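Local atomic coordinates of uncharacterized protein (Clostridium leptum, PDB entry 4PW1), a protein that is of unknown function, an orphan protein whose unusual fold sets a long antiparallel beta-sheet among alpha-helices. Residues B[197-207]-B[244-252]. Sequence-based numbering, arbitrary orientation.
Sequences IGDNLYTIWEL and RFVGFSLKY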
loop_
_atom_site.group_PDB
_atom_site.type_symbol
_atom_site.label_atom_id
_atom_site.label_comp_id
_atom_site.label_asym_id
_atom_site.label_seq_id
_atom_site.Cartn_x
_atom_site.Cartn_y
_atom_site.Cartn_z
ATOM N N ILE B 197 7.749 17.855 16.983
ATOM C CA ILE B 197 7.161 18.267 15.700
ATOM C C ILE B 197 7.784 19.533 15.056
ATOM O O ILE B 197 7.752 19.698 13.832
ATOM C CB ILE B 197 5.612 18.401 15.785
ATOM C CG1 ILE B 197 5.061 18.387 14.344
ATOM C CG2 ILE B 197 5.160 19.645 16.580
ATOM C CD1 ILE B 197 3.587 18.101 14.220
ATOM N N GLY B 198 8.354 20.418 15.878
ATOM C CA GLY B 198 8.841 21.762 15.409
ATOM C C GLY B 198 9.838 21.707 14.288
ATOM O O GLY B 198 9.747 22.470 13.307
ATOM N N ASP B 199 10.740 20.736 14.376
ATOM C CA ASP B 199 11.749 20.545 13.329
ATOM C C ASP B 199 11.162 20.090 12.006
ATOM O O ASP B 199 11.837 20.215 10.964
ATOM C CB ASP B 199 12.840 19.547 13.769
ATOM C CG ASP B 199 13.780 20.110 14.822
ATOM O OD1 ASP B 199 13.655 21.270 15.147
ATOM O OD2 ASP B 199 14.644 19.377 15.342
ATOM N N ASN B 200 9.938 19.531 12.022
ATOM C CA ASN B 200 9.288 19.049 10.799
ATOM C C ASN B 200 8.308 20.019 10.117
ATOM O O ASN B 200 7.841 19.754 8.992
ATOM C CB ASN B 200 8.595 17.702 11.096
ATOM C CG ASN B 200 9.583 16.579 11.302
ATOM O OD1 ASN B 200 10.753 16.680 10.894
ATOM N ND2 ASN B 200 9.115 15.487 11.945
ATOM N N LEU B 201 8.019 21.147 10.785
ATOM C CA LEU B 201 6.953 22.055 10.343
ATOM C C LEU B 201 7.257 22.682 8.993
ATOM O O LEU B 201 6.387 22.725 8.110
ATOM C CB LEU B 201 6.679 23.173 11.380
ATOM C CG LEU B 201 6.191 22.739 12.754
ATOM C CD1 LEU B 201 6.088 23.968 13.662
ATOM C CD2 LEU B 201 4.856 22.034 12.625
ATOM N N TYR B 202 8.471 23.183 8.822
ATOM C CA TYR B 202 8.838 23.775 7.544
ATOM C C TYR B 202 8.690 22.717 6.415
ATOM O O TYR B 202 8.144 22.992 5.356
ATOM C CB TYR B 202 10.258 24.364 7.562
ATOM C CG TYR B 202 10.610 24.901 6.210
ATOM C CD1 TYR B 202 10.220 26.173 5.832
ATOM C CD2 TYR B 202 11.243 24.098 5.271
ATOM C CE1 TYR B 202 10.456 26.641 4.549
ATOM C CE2 TYR B 202 11.474 24.545 3.977
ATOM C CZ TYR B 202 11.075 25.813 3.628
ATOM O OH TYR B 202 11.318 26.295 2.375
ATOM N N THR B 203 9.198 21.512 6.633
ATOM C CA THR B 203 9.165 20.504 5.574
ATOM C C THR B 203 7.721 20.181 5.168
ATOM O O THR B 203 7.406 20.066 3.996
ATOM C CB THR B 203 9.854 19.214 6.027
ATOM O OG1 THR B 203 11.211 19.502 6.288
ATOM C CG2 THR B 203 9.791 18.111 4.954
ATOM N N ILE B 204 6.844 20.075 6.145
ATOM C CA ILE B 204 5.457 19.762 5.859
ATOM C C ILE B 204 4.827 20.873 5.015
ATOM O O ILE B 204 4.174 20.620 3.986
ATOM C CB ILE B 204 4.678 19.533 7.191
ATOM C CG1 ILE B 204 5.191 18.261 7.883
ATOM C CG2 ILE B 204 3.208 19.399 6.932
ATOM C CD1 ILE B 204 4.770 18.168 9.342
ATOM N N TRP B 205 5.044 22.115 5.442
ATOM C CA TRP B 205 4.528 23.248 4.723
ATOM C C TRP B 205 5.072 23.320 3.312
ATOM O O TRP B 205 4.311 23.522 2.343
ATOM C CB TRP B 205 4.883 24.491 5.534
ATOM C CG TRP B 205 4.476 25.778 5.015
ATOM C CD1 TRP B 205 3.257 26.386 5.171
ATOM C CD2 TRP B 205 5.277 26.664 4.252
ATOM N NE1 TRP B 205 3.276 27.632 4.576
ATOM C CE2 TRP B 205 4.503 27.819 3.999
ATOM C CE3 TRP B 205 6.603 26.635 3.801
ATOM C CZ2 TRP B 205 5.028 28.924 3.324
ATOM C CZ3 TRP B 205 7.094 27.713 3.069
ATOM C CH2 TRP B 205 6.312 28.837 2.846
ATOM N N GLU B 206 6.391 23.171 3.184
ATOM C CA GLU B 206 7.040 23.280 1.895
ATOM C C GLU B 206 6.574 22.178 0.906
ATOM O O GLU B 206 6.423 22.433 -0.290
ATOM C CB GLU B 206 8.559 23.224 2.025
ATOM C CG GLU B 206 9.298 23.485 0.721
ATOM C CD GLU B 206 10.776 23.208 0.836
ATOM O OE1 GLU B 206 11.061 22.013 1.004
ATOM O OE2 GLU B 206 11.645 24.152 0.795
ATOM N N LEU B 207 6.373 20.968 1.392
ATOM C CA LEU B 207 5.870 19.935 0.511
ATOM C C LEU B 207 4.510 20.268 -0.058
ATOM O O LEU B 207 4.289 20.141 -1.288
ATOM C CB LEU B 207 5.744 18.627 1.233
ATOM C CG LEU B 207 7.072 17.926 1.382
ATOM C CD1 LEU B 207 6.897 16.830 2.419
ATOM C CD2 LEU B 207 7.558 17.409 0.041
ATOM N N ARG B 244 -11.713 17.427 7.452
ATOM C CA ARG B 244 -10.433 17.889 7.920
ATOM C C ARG B 244 -9.403 16.781 7.857
ATOM O O ARG B 244 -9.746 15.596 7.684
ATOM C CB ARG B 244 -10.549 18.386 9.357
ATOM C CG ARG B 244 -11.018 17.343 10.332
ATOM C CD ARG B 244 -10.353 17.623 11.663
ATOM N NE ARG B 244 -10.713 16.641 12.644
ATOM C CZ ARG B 244 -10.010 16.367 13.748
ATOM N NH1 ARG B 244 -8.891 17.030 14.036
ATOM N NH2 ARG B 244 -10.434 15.399 14.563
ATOM N N PHE B 245 -8.147 17.174 7.976
ATOM C CA PHE B 245 -7.069 16.230 8.101
ATOM C C PHE B 245 -7.050 15.584 9.483
ATOM O O PHE B 245 -7.114 16.267 10.510
ATOM C CB PHE B 245 -5.750 16.893 7.749
ATOM C CG PHE B 245 -5.632 17.267 6.298
ATOM C CD1 PHE B 245 -5.659 16.282 5.311
ATOM C CD2 PHE B 245 -5.445 18.582 5.912
ATOM C CE1 PHE B 245 -5.527 16.633 3.973
ATOM C CE2 PHE B 245 -5.326 18.931 4.591
ATOM C CZ PHE B 245 -5.383 17.966 3.599
ATOM N N VAL B 246 -7.062 14.249 9.516
ATOM C CA VAL B 246 -7.051 13.528 10.775
ATOM C C VAL B 246 -5.725 12.835 11.044
ATOM O O VAL B 246 -5.576 12.130 12.022
ATOM C CB VAL B 246 -8.224 12.533 10.884
ATOM C CG1 VAL B 246 -9.545 13.288 10.844
ATOM C CG2 VAL B 246 -8.157 11.511 9.763
ATOM N N GLY B 247 -4.764 13.031 10.168
ATOM C CA GLY B 247 -3.455 12.445 10.329
ATOM C C GLY B 247 -2.492 12.784 9.234
ATOM O O GLY B 247 -2.853 13.440 8.258
ATOM N N PHE B 248 -1.258 12.318 9.390
ATOM C CA PHE B 248 -0.245 12.458 8.402
ATOM C C PHE B 248 0.855 11.436 8.587
ATOM O O PHE B 248 0.982 10.836 9.636
ATOM C CB PHE B 248 0.402 13.860 8.413
ATOM C CG PHE B 248 1.356 14.073 9.560
ATOM C CD1 PHE B 248 0.892 14.448 10.806
ATOM C CD2 PHE B 248 2.729 13.895 9.394
ATOM C CE1 PHE B 248 1.777 14.627 11.871
ATOM C CE2 PHE B 248 3.612 14.052 10.464
ATOM C CZ PHE B 248 3.122 14.418 11.709
ATOM N N SER B 249 1.651 11.274 7.532
ATOM C CA SER B 249 2.846 10.449 7.513
ATOM C C SER B 249 3.872 11.277 6.791
ATOM O O SER B 249 3.600 11.762 5.684
ATOM C CB SER B 249 2.627 9.162 6.699
ATOM O OG SER B 249 3.876 8.501 6.459
ATOM N N LEU B 250 5.049 11.418 7.378
ATOM C CA LEU B 250 6.148 12.165 6.756
ATOM C C LEU B 250 7.406 11.321 6.722
ATOM O O LEU B 250 7.832 10.792 7.746
ATOM C CB LEU B 250 6.430 13.454 7.554
ATOM C CG LEU B 250 7.693 14.219 7.133
ATOM C CD1 LEU B 250 7.516 14.737 5.736
ATOM C CD2 LEU B 250 8.003 15.355 8.107
ATOM N N LYS B 251 7.959 11.138 5.533
ATOM C CA LYS B 251 9.196 10.389 5.367
ATOM C C LYS B 251 10.248 11.269 4.685
ATOM O O LYS B 251 10.090 11.627 3.521
ATOM C CB LYS B 251 8.967 9.164 4.496
ATOM C CG LYS B 251 10.229 8.353 4.287
ATOM C CD LYS B 251 9.961 7.180 3.347
ATOM C CE LYS B 251 11.204 6.358 3.184
ATOM N NZ LYS B 251 10.794 5.014 2.748
ATOM N N TYR B 252 11.328 11.578 5.395
ATOM C CA TYR B 252 12.441 12.292 4.757
ATOM C C TYR B 252 13.149 11.415 3.751
ATOM O O TYR B 252 13.275 10.225 3.965
ATOM C CB TYR B 252 13.439 12.794 5.764
ATOM C CG TYR B 252 12.970 14.007 6.498
ATOM C CD1 TYR B 252 13.181 15.283 6.001
ATOM C CD2 TYR B 252 12.317 13.876 7.691
ATOM C CE1 TYR B 252 12.775 16.410 6.703
ATOM C CE2 TYR B 252 11.864 14.979 8.377
ATOM C CZ TYR B 252 12.113 16.248 7.901
ATOM O OH TYR B 252 11.683 17.329 8.635
ATOM O OXT TYR B 252 13.620 11.889 2.719
HETATM O O HOH W 1 14.045 18.576 9.718
#
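The phenol oxygen of Y252 is held by N200 OD1 and a water, with T203 OG1 close enough for a possible third bond. The bond that Y252 OH donates to N200 OD1 is short, 2.5 Å. The hydroxyl comes from above the carbonyl plane, 35° out of it, and so not on a lone pair. Seen from the tyrosine, OD1 lies at the ring edge and in its plane, while the amide is turned well out of the plane of the ring. The water donates to Y252 OH at 2.9 Å and also to the carbonyl O of D199. The T203 side chain points back at the incoming tyrosine, with OG1 3.2 Å from Y252 OH, a possible bond only, since the threonine proton could go to a different acceptor.

These bonds fasten the C-terminal residue to helix 198-210, one of the helices packed around the nine-stranded antiparallel sheet. The axis of 198-207 crosses that of strand 244-251 at 97°, with a closest approach of 10.3 Å. In the buried part, L250 projects toward the helix and divides its two methyls. With L250 CG anti to the backbone N (chi1 171°), the fork is carried out to the helix, where L250 CD2 reaches the amide carbon N200 CG at 3.8 Å and I204 CG1, while L250 CD1 abuts L207 CD1 at 4.0 Å and T203 CG2. Two residues earlier, on the same face of the sheet, F248 meets I197 CD1 and I204 CD1 more loosely, the latter 4.4 Å from F248 CE2. I204 and L207 also touch M234 of the adjacent strand 233-239, and N200 ND2 makes a weak hydrogen bond to L107 O.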